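PDB 1SV4: Ets DNA-binding protein pokkuri from Drosophila melanogaster, which represses transcription through sequence-specific DNA binding and restrains photoreceptor development against the Ras signal, this chain being its SAM/Pointed domain. Local coordinates for residues A[8-13]-A[67-72]; A[13-18]-A[43-48]; A[20-25]-A[63-68]. The protein carries 1 engineered substitution. One frame throughout, in Å; residues are numbered along the deposited sequence.

Contact 1: A[8-13]-A[67-72]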
loop_
_atom_site.group_PDB
_atom_site.type_symbol
_atom_site.label_atom_id
_atom_site.label_comp_id
_atom_site.label_asym_id
_atom_site.label_seq_id
_atom_site.Cartn_x
_atom_site.Cartn_y
_atom_site.Cartn_z
ATOM N N SER A 8 -1.140 6.496 -11.319
ATOM C CA SER A 8 -1.929 5.281 -11.511
ATOM C C SER A 8 -1.077 4.010 -11.395
ATOM O O SER A 8 -1.574 2.961 -11.002
ATOM C CB SER A 8 -2.639 5.315 -12.871
ATOM O OG SER A 8 -1.706 5.178 -13.928
ATOM N N ASP A 9 0.208 4.112 -11.721
ATOM C CA ASP A 9 1.113 2.963 -11.643
ATOM C C ASP A 9 1.875 2.989 -10.304
ATOM O O ASP A 9 2.799 3.785 -10.121
ATOM C CB ASP A 9 2.108 3.006 -12.811
ATOM C CG ASP A 9 3.030 1.801 -12.841
ATOM O OD1 ASP A 9 3.035 1.028 -11.856
ATOM O OD2 ASP A 9 3.749 1.629 -13.851
ATOM N N PRO A 10 1.512 2.093 -9.368
ATOM C CA PRO A 10 2.134 1.993 -8.040
ATOM C C PRO A 10 3.658 1.867 -8.063
ATOM O O PRO A 10 4.330 2.256 -7.111
ATOM C CB PRO A 10 1.476 0.749 -7.433
ATOM C CG PRO A 10 0.156 0.668 -8.155
ATOM C CD PRO A 10 0.548 1.000 -9.570
ATOM N N ARG A 11 4.199 1.314 -9.144
ATOM C CA ARG A 11 5.642 1.134 -9.261
ATOM C C ARG A 11 6.348 2.476 -9.380
ATOM O O ARG A 11 7.559 2.551 -9.215
ATOM C CB ARG A 11 5.987 0.306 -10.505
ATOM C CG ARG A 11 5.082 -0.874 -10.761
ATOM C CD ARG A 11 5.533 -2.110 -10.029
ATOM N NE ARG A 11 4.778 -3.266 -10.500
ATOM C CZ ARG A 11 5.024 -4.527 -10.158
ATOM N NH1 ARG A 11 6.021 -4.826 -9.326
ATOM N NH2 ARG A 11 4.265 -5.494 -10.661
ATOM N N LEU A 12 5.588 3.523 -9.681
ATOM C CA LEU A 12 6.151 4.860 -9.844
ATOM C C LEU A 12 6.041 5.689 -8.577
ATOM O O LEU A 12 6.500 6.824 -8.526
ATOM C CB LEU A 12 5.442 5.596 -10.983
ATOM C CG LEU A 12 5.480 4.879 -12.327
ATOM C CD1 LEU A 12 4.887 5.783 -13.381
ATOM C CD2 LEU A 12 6.929 4.509 -12.680
ATOM N N TRP A 13 5.432 5.119 -7.550
ATOM C CA TRP A 13 5.260 5.837 -6.299
ATOM C C TRP A 13 6.544 6.130 -5.529
ATOM O O TRP A 13 7.435 5.287 -5.427
ATOM C CB TRP A 13 4.324 5.064 -5.372
ATOM C CG TRP A 13 2.902 4.996 -5.826
ATOM C CD1 TRP A 13 2.317 5.702 -6.841
ATOM C CD2 TRP A 13 1.866 4.218 -5.231
ATOM N NE1 TRP A 13 0.976 5.409 -6.913
ATOM C CE2 TRP A 13 0.671 4.499 -5.936
ATOM C CE3 TRP A 13 1.830 3.306 -4.171
ATOM C CZ2 TRP A 13 -0.544 3.908 -5.610
ATOM C CZ3 TRP A 13 0.619 2.717 -3.845
ATOM C CH2 TRP A 13 -0.551 3.021 -4.565
ATOM N N ASN A 67 -3.752 -7.055 -0.732
ATOM C CA ASN A 67 -4.809 -7.272 -1.707
ATOM C C ASN A 67 -5.153 -5.985 -2.453
ATOM O O ASN A 67 -5.201 -5.967 -3.682
ATOM C CB ASN A 67 -6.055 -7.823 -1.011
ATOM C CG ASN A 67 -7.128 -8.252 -1.992
ATOM O OD1 ASN A 67 -6.949 -9.212 -2.741
ATOM N ND2 ASN A 67 -8.246 -7.534 -2.000
ATOM N N VAL A 68 -5.380 -4.904 -1.718
ATOM C CA VAL A 68 -5.717 -3.631 -2.355
ATOM C C VAL A 68 -4.599 -3.184 -3.299
ATOM O O VAL A 68 -4.864 -2.731 -4.410
ATOM C CB VAL A 68 -5.972 -2.531 -1.303
ATOM C CG1 VAL A 68 -6.241 -1.197 -1.987
ATOM C CG2 VAL A 68 -7.163 -2.925 -0.431
ATOM N N LEU A 69 -3.348 -3.327 -2.866
ATOM C CA LEU A 69 -2.226 -2.932 -3.717
ATOM C C LEU A 69 -2.232 -3.747 -5.011
ATOM O O LEU A 69 -2.052 -3.194 -6.100
ATOM C CB LEU A 69 -0.894 -3.130 -2.992
ATOM C CG LEU A 69 0.343 -2.725 -3.803
ATOM C CD1 LEU A 69 0.176 -1.316 -4.347
ATOM C CD2 LEU A 69 1.574 -2.812 -2.938
ATOM N N GLN A 70 -2.457 -5.053 -4.900
ATOM C CA GLN A 70 -2.471 -5.888 -6.100
ATOM C C GLN A 70 -3.564 -5.467 -7.071
ATOM O O GLN A 70 -3.363 -5.464 -8.290
ATOM C CB GLN A 70 -2.664 -7.360 -5.759
ATOM C CG GLN A 70 -2.719 -8.226 -7.024
ATOM C CD GLN A 70 -2.439 -9.689 -6.748
ATOM O OE1 GLN A 70 -3.364 -10.496 -6.563
ATOM N NE2 GLN A 70 -1.156 -10.044 -6.722
ATOM N N MET A 71 -4.726 -5.113 -6.541
ATOM C CA MET A 71 -5.809 -4.688 -7.409
ATOM C C MET A 71 -5.425 -3.419 -8.156
ATOM O O MET A 71 -5.797 -3.248 -9.316
ATOM C CB MET A 71 -7.082 -4.494 -6.593
ATOM C CG MET A 71 -7.486 -5.787 -5.901
ATOM S SD MET A 71 -9.191 -5.864 -5.371
ATOM C CE MET A 71 -9.085 -5.009 -3.810
ATOM N N LEU A 72 -4.666 -2.537 -7.508
ATOM C CA LEU A 72 -4.229 -1.312 -8.171
ATOM C C LEU A 72 -3.223 -1.650 -9.267
ATOM O O LEU A 72 -3.236 -1.045 -10.344
ATOM C CB LEU A 72 -3.579 -0.346 -7.176
ATOM C CG LEU A 72 -4.526 0.340 -6.195
ATOM C CD1 LEU A 72 -3.758 1.381 -5.396
ATOM C CD2 LEU A 72 -5.669 0.998 -6.965
#

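Contact 2: A[13-18]-A[43-48]. Engineered in segment 43-48: Arg-45 (natural residue Ala).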
loop_
_atom_site.group_PDB
_atom_site.type_symbol
_atom_site.label_atom_id
_atom_site.label_comp_id
_atom_site.label_asym_id
_atom_site.label_seq_id
_atom_site.Cartn_x
_atom_site.Cartn_y
_atom_site.Cartn_z
ATOM N N TRP A 13 5.432 5.119 -7.550
ATOM C CA TRP A 13 5.260 5.837 -6.299
ATOM C C TRP A 13 6.544 6.130 -5.529
ATOM O O TRP A 13 7.435 5.287 -5.427
ATOM C CB TRP A 13 4.324 5.064 -5.372
ATOM C CG TRP A 13 2.902 4.996 -5.826
ATOM C CD1 TRP A 13 2.317 5.702 -6.841
ATOM C CD2 TRP A 13 1.866 4.218 -5.231
ATOM N NE1 TRP A 13 0.976 5.409 -6.913
ATOM C CE2 TRP A 13 0.671 4.499 -5.936
ATOM C CE3 TRP A 13 1.830 3.306 -4.171
ATOM C CZ2 TRP A 13 -0.544 3.908 -5.610
ATOM C CZ3 TRP A 13 0.619 2.717 -3.845
ATOM C CH2 TRP A 13 -0.551 3.021 -4.565
ATOM N N SER A 14 6.605 7.342 -4.983
ATOM C CA SER A 14 7.726 7.791 -4.157
ATOM C C SER A 14 7.394 7.280 -2.752
ATOM O O SER A 14 6.328 6.692 -2.535
ATOM C CB SER A 14 7.792 9.323 -4.124
ATOM O OG SER A 14 6.623 9.861 -3.515
ATOM N N ARG A 15 8.290 7.507 -1.799
ATOM C CA ARG A 15 8.034 7.062 -0.443
ATOM C C ARG A 15 6.859 7.819 0.149
ATOM O O ARG A 15 6.063 7.257 0.906
ATOM C CB ARG A 15 9.277 7.242 0.420
ATOM C CG ARG A 15 10.385 6.298 0.018
ATOM C CD ARG A 15 11.501 6.263 1.044
ATOM N NE ARG A 15 12.553 5.342 0.631
ATOM C CZ ARG A 15 13.546 4.949 1.417
ATOM N NH1 ARG A 15 13.623 5.399 2.661
ATOM N NH2 ARG A 15 14.452 4.094 0.964
ATOM N N GLU A 16 6.733 9.089 -0.203
ATOM C CA GLU A 16 5.622 9.878 0.309
ATOM C C GLU A 16 4.323 9.389 -0.321
ATOM O O GLU A 16 3.262 9.452 0.301
ATOM C CB GLU A 16 5.813 11.361 -0.006
ATOM C CG GLU A 16 7.027 11.990 0.643
ATOM C CD GLU A 16 8.341 11.445 0.103
ATOM O OE1 GLU A 16 8.496 11.367 -1.138
ATOM O OE2 GLU A 16 9.220 11.105 0.927
ATOM N N ASP A 17 4.404 8.928 -1.570
ATOM C CA ASP A 17 3.220 8.408 -2.247
ATOM C C ASP A 17 2.760 7.149 -1.500
ATOM O O ASP A 17 1.568 6.964 -1.270
ATOM C CB ASP A 17 3.524 8.054 -3.702
ATOM C CG ASP A 17 3.693 9.281 -4.587
ATOM O OD1 ASP A 17 3.153 10.363 -4.257
ATOM O OD2 ASP A 17 4.350 9.151 -5.639
ATOM N N VAL A 18 3.713 6.297 -1.125
ATOM C CA VAL A 18 3.414 5.071 -0.387
ATOM C C VAL A 18 2.687 5.427 0.919
ATOM O O VAL A 18 1.695 4.788 1.292
ATOM C CB VAL A 18 4.715 4.280 -0.075
ATOM C CG1 VAL A 18 4.426 3.106 0.863
ATOM C CG2 VAL A 18 5.323 3.754 -1.366
ATOM N N GLY A 43 7.303 2.895 -4.147
ATOM C CA GLY A 43 6.344 1.995 -4.760
ATOM C C GLY A 43 6.932 0.734 -5.360
ATOM O O GLY A 43 6.325 -0.334 -5.283
ATOM N N LYS A 44 8.111 0.846 -5.965
ATOM C CA LYS A 44 8.740 -0.317 -6.583
ATOM C C LYS A 44 8.941 -1.435 -5.571
ATOM O O LYS A 44 8.638 -2.599 -5.850
ATOM C CB LYS A 44 10.092 0.048 -7.205
ATOM C CG LYS A 44 10.782 -1.144 -7.862
ATOM C CD LYS A 44 12.192 -0.810 -8.314
ATOM C CE LYS A 44 12.914 -2.064 -8.806
ATOM N NZ LYS A 44 14.343 -1.823 -9.133
ATOM N N ARG A 45 9.453 -1.081 -4.396
ATOM C CA ARG A 45 9.688 -2.083 -3.361
ATOM C C ARG A 45 8.376 -2.541 -2.750
ATOM O O ARG A 45 8.202 -3.721 -2.467
ATOM C CB ARG A 45 10.619 -1.537 -2.270
ATOM C CG ARG A 45 12.102 -1.548 -2.673
ATOM C CD ARG A 45 13.010 -1.675 -1.439
ATOM N NE ARG A 45 13.204 -0.400 -0.760
ATOM C CZ ARG A 45 13.448 -0.279 0.539
ATOM N NH1 ARG A 45 13.521 -1.361 1.304
ATOM N NH2 ARG A 45 13.625 0.923 1.070
ATOM N N LEU A 46 7.449 -1.612 -2.555
ATOM C CA LEU A 46 6.162 -1.978 -1.982
ATOM C C LEU A 46 5.499 -3.076 -2.814
ATOM O O LEU A 46 4.981 -4.052 -2.268
ATOM C CB LEU A 46 5.218 -0.765 -1.919
ATOM C CG LEU A 46 3.954 -1.024 -1.084
ATOM C CD1 LEU A 46 4.326 -1.065 0.387
ATOM C CD2 LEU A 46 2.908 0.072 -1.333
ATOM N N CYS A 47 5.518 -2.916 -4.135
ATOM C CA CYS A 47 4.889 -3.894 -5.016
ATOM C C CYS A 47 5.624 -5.224 -5.065
ATOM O O CYS A 47 5.118 -6.199 -5.629
ATOM C CB CYS A 47 4.759 -3.335 -6.434
ATOM S SG CYS A 47 3.714 -1.872 -6.532
ATOM N N LEU A 48 6.818 -5.266 -4.482
ATOM C CA LEU A 48 7.584 -6.505 -4.461
ATOM C C LEU A 48 7.363 -7.289 -3.167
ATOM O O LEU A 48 7.737 -8.461 -3.069
ATOM C CB LEU A 48 9.074 -6.211 -4.680
ATOM C CG LEU A 48 9.375 -5.835 -6.137
ATOM C CD1 LEU A 48 10.831 -5.408 -6.305
ATOM C CD2 LEU A 48 9.062 -7.040 -7.022
HETATM O O HOH W 1 8.662 3.442 -7.055
#

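Contact 3: A[20-25]-A[63-68]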
loop_
_atom_site.group_PDB
_atom_site.type_symbol
_atom_site.label_atom_id
_atom_site.label_comp_id
_atom_site.label_asym_id
_atom_site.label_seq_id
_atom_site.Cartn_x
_atom_site.Cartn_y
_atom_site.Cartn_z
ATOM N N VAL A 20 0.868 8.042 1.519
ATOM C CA VAL A 20 -0.479 8.451 1.167
ATOM C C VAL A 20 -1.364 7.242 0.843
ATOM O O VAL A 20 -2.548 7.224 1.170
ATOM C CB VAL A 20 -0.468 9.429 -0.022
ATOM C CG1 VAL A 20 -1.884 9.674 -0.514
ATOM C CG2 VAL A 20 0.163 10.745 0.410
ATOM N N PHE A 21 -0.794 6.236 0.193
ATOM C CA PHE A 21 -1.560 5.036 -0.120
ATOM C C PHE A 21 -1.985 4.345 1.183
ATOM O O PHE A 21 -3.154 4.021 1.377
ATOM C CB PHE A 21 -0.721 4.066 -0.954
ATOM C CG PHE A 21 -1.312 2.691 -1.048
ATOM C CD1 PHE A 21 -2.518 2.484 -1.712
ATOM C CD2 PHE A 21 -0.699 1.610 -0.415
ATOM C CE1 PHE A 21 -3.101 1.233 -1.737
ATOM C CE2 PHE A 21 -1.282 0.345 -0.436
ATOM C CZ PHE A 21 -2.483 0.156 -1.096
ATOM N N LEU A 22 -1.035 4.121 2.080
ATOM C CA LEU A 22 -1.340 3.456 3.341
ATOM C C LEU A 22 -2.356 4.226 4.197
ATOM O O LEU A 22 -3.225 3.613 4.834
ATOM C CB LEU A 22 -0.042 3.198 4.111
ATOM C CG LEU A 22 0.964 2.304 3.356
ATOM C CD1 LEU A 22 2.269 2.235 4.129
ATOM C CD2 LEU A 22 0.389 0.899 3.152
ATOM N N ARG A 23 -2.261 5.555 4.224
ATOM C CA ARG A 23 -3.227 6.357 4.986
ATOM C C ARG A 23 -4.609 6.099 4.403
ATOM O O ARG A 23 -5.588 5.942 5.138
ATOM C CB ARG A 23 -2.909 7.852 4.895
ATOM C CG ARG A 23 -1.833 8.294 5.856
ATOM C CD ARG A 23 -1.285 9.654 5.489
ATOM N NE ARG A 23 -2.240 10.750 5.641
ATOM C CZ ARG A 23 -2.396 11.455 6.757
ATOM N NH1 ARG A 23 -1.667 11.176 7.832
ATOM N NH2 ARG A 23 -3.252 12.466 6.792
ATOM N N PHE A 24 -4.686 6.063 3.077
ATOM C CA PHE A 24 -5.952 5.792 2.410
ATOM C C PHE A 24 -6.513 4.443 2.863
ATOM O O PHE A 24 -7.688 4.337 3.217
ATOM C CB PHE A 24 -5.764 5.770 0.894
ATOM C CG PHE A 24 -6.932 5.191 0.160
ATOM C CD1 PHE A 24 -8.128 5.897 0.061
ATOM C CD2 PHE A 24 -6.856 3.916 -0.390
ATOM C CE1 PHE A 24 -9.235 5.337 -0.575
ATOM C CE2 PHE A 24 -7.953 3.345 -1.026
ATOM C CZ PHE A 24 -9.147 4.054 -1.119
ATOM N N CYS A 25 -5.675 3.410 2.842
ATOM C CA CYS A 25 -6.116 2.080 3.260
ATOM C C CYS A 25 -6.639 2.118 4.690
ATOM O O CYS A 25 -7.705 1.575 4.989
ATOM C CB CYS A 25 -4.965 1.079 3.187
ATOM S SG CYS A 25 -4.429 0.675 1.523
ATOM N N ASP A 63 -2.961 -8.602 4.950
ATOM C CA ASP A 63 -3.621 -9.141 3.756
ATOM C C ASP A 63 -4.432 -8.093 2.998
ATOM O O ASP A 63 -4.443 -8.071 1.769
ATOM C CB ASP A 63 -4.536 -10.312 4.139
ATOM C CG ASP A 63 -3.769 -11.598 4.406
ATOM O OD1 ASP A 63 -2.753 -11.563 5.136
ATOM O OD2 ASP A 63 -4.196 -12.653 3.891
ATOM N N VAL A 64 -5.117 -7.228 3.735
ATOM C CA VAL A 64 -5.922 -6.173 3.123
ATOM C C VAL A 64 -5.035 -5.252 2.297
ATOM O O VAL A 64 -5.307 -4.976 1.119
ATOM C CB VAL A 64 -6.638 -5.341 4.202
ATOM C CG1 VAL A 64 -7.390 -4.178 3.556
ATOM C CG2 VAL A 64 -7.583 -6.243 4.990
ATOM N N LEU A 65 -3.969 -4.779 2.929
ATOM C CA LEU A 65 -3.019 -3.893 2.269
ATOM C C LEU A 65 -2.535 -4.547 0.987
ATOM O O LEU A 65 -2.636 -3.986 -0.103
ATOM C CB LEU A 65 -1.832 -3.630 3.202
ATOM C CG LEU A 65 -2.194 -2.956 4.532
ATOM C CD1 LEU A 65 -0.943 -2.722 5.377
ATOM C CD2 LEU A 65 -2.880 -1.631 4.241
ATOM N N HIS A 66 -2.031 -5.761 1.125
ATOM C CA HIS A 66 -1.504 -6.489 -0.010
ATOM C C HIS A 66 -2.539 -6.675 -1.111
ATOM O O HIS A 66 -2.246 -6.473 -2.283
ATOM C CB HIS A 66 -0.962 -7.838 0.466
ATOM C CG HIS A 66 -0.432 -8.699 -0.637
ATOM N ND1 HIS A 66 -1.215 -9.617 -1.307
ATOM C CD2 HIS A 66 0.794 -8.763 -1.207
ATOM C CE1 HIS A 66 -0.492 -10.209 -2.240
ATOM N NE2 HIS A 66 0.730 -9.709 -2.202
ATOM N N ASN A 67 -3.752 -7.055 -0.732
ATOM C CA ASN A 67 -4.809 -7.272 -1.707
ATOM C C ASN A 67 -5.153 -5.985 -2.453
ATOM O O ASN A 67 -5.201 -5.967 -3.682
ATOM C CB ASN A 67 -6.055 -7.823 -1.011
ATOM C CG ASN A 67 -7.128 -8.252 -1.992
ATOM O OD1 ASN A 67 -6.949 -9.212 -2.741
ATOM N ND2 ASN A 67 -8.246 -7.534 -2.000
ATOM N N VAL A 68 -5.380 -4.904 -1.718
ATOM C CA VAL A 68 -5.717 -3.631 -2.355
ATOM C C VAL A 68 -4.599 -3.184 -3.299
ATOM O O VAL A 68 -4.864 -2.731 -4.410
ATOM C CB VAL A 68 -5.972 -2.531 -1.303
ATOM C CG1 VAL A 68 -6.241 -1.197 -1.987
ATOM C CG2 VAL A 68 -7.163 -2.925 -0.431
#

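Contact 1: A[8-13]-A[67-72]
Leu-72 meets the six-membered ring of Trp-13 at its edge, with CD1 3.7 Å from CH2 and close to the plane of the indole. The contact belongs to the core of a SAM/Pointed domain, a small all-helical fold, and sets the turn that leads into helix 15-28 against the long C-terminal helix 62-77. The two side chains cross at about a right angle; chi1 of Leu-72 (-72°) sets CG beside the backbone N, on the way to the indole, and the CD1 branch completes the reach. Nearer the backbone of the same leucine, CB lies 4.0 Å from CG of Pro-10. One turn earlier on the helix, Leu-69 touches both residues with a single methyl, CD1: it is 3.9 Å from CB of Pro-10 and 4.1 Å from CZ3 of Trp-13.

No hydrogen bond spans the two segments, and what joins them is apolar contact with the buried proline and tryptophan. Behind this first shell, the proline lies against the indole, its CA 3.5 Å above the ring plane and over the centre. Phe-21 of helix 15-28 also meets the tryptophan ring, while the indole's polar edge is satisfied by NE1 bonding to the carbonyl oxygen of Pro-7. Pro-10 begins the 3-10 turn of residues 10-12, and an Asx turn at Asp-9 ties down its start. There the backbone N of Arg-11 reaches OD1 of Asp-9 at 3.0 Å, coming from above the carboxylate plane.

Contact 2: A[13-18]-A[43-48]
The carbonyl oxygen of Trp-13 is gripped twice: the backbone N of Gly-43 donates to it at 2.7 Å, and water 1 donates as well. The hydrogen bond from Gly-43 is nearly straight, 164°, though its donor stands well above the carbonyl plane. Water 1 accepts from the N of Lys-44, so the first two amides of helix 43-46 reach this oxygen, one directly and one through water. Gly-43 comes so close that a side chain would run into CB of Trp-13.

Within the SAM/Pointed fold this joins the start of helix 15-28 to the short helix 43-46. Ser-14 N-caps the former in a capping box with Asp-17: the N of Asp-17 donates to OG of Ser-14, and the N of Ser-14 to OD2 of Asp-17 at 3.0 Å.

With CG1 anti to the backbone N (chi1 172°), Val-18 splits its methyls, CG2 3.5 Å from the N of Gly-43 and CG1 4.0 Å from CD2 of Leu-46. With an alanine in its place both methyls go, which would probably open a gap beside Leu-46 and Gly-43. Farther out, NH2 of Arg-15 lies 3.3 Å from NH2 of the engineered Arg-45, two like-charged donors.

Contact 3: A[20-25]-A[63-68]
Two helices of the domain core, 15-28 and 62-77, meet here through apolar side chains that are all buried. Cys-25 and Leu-65 make the closest approach, CB of the cysteine lying 3.6 Å from CD2 of the leucine. The same methyl is 3.9 Å from SG of Cys-25, so one leucine branch rests along the whole short side chain. Leu-22, a turn earlier, adds a looser touch, its CD2 4.3 Å from CD2 of Leu-65.

The short segments run at 119° to each other with their axes 10.8 Å apart, an oblique helix-helix packing within the all-helical SAM/Pointed fold, bridged by side chains from both partners. Phe-21 reaches across because CG is anti to its backbone N (chi1 167°), which brings the far end of the ring to helix 62-77. CG1 of Val-68 meets that end at the ring edge, 4.0 Å from CE1 of Phe-21. Over one face of the ring lies SG of Cys-25, 3.3 Å above the plane and displaced toward the rim, so the phenyl group is bordered by its own helix as well as by the opposing one. Outward from this layer, Phe-54 of helix 51-57 touches Leu-65, Phe-39 touches Leu-22, and Phe-29 packs on Val-68.

How the contacts relate
From the N terminus, the first segment met is the turn 8-13, which contact 1 joins to helix 62-77, closing a loop that spans most of the domain. Contact 2, which shares Trp-13 with it, is nested inside that loop and brings helix 43-46 back to the start of helix 15-28. Farther along that helix, contact 3 reaches helix 62-77; it crosses contact 2 along the chain and, like contact 1, finishes on helix 62-77, with Asn-67 and Val-68 in both. The three also touch in space: Leu-69 CD2 lies 3.5 Å from Leu-46 CG, and Trp-13 CZ3 3.4 Å from Phe-21 CG, so their side chains join in one apolar cluster.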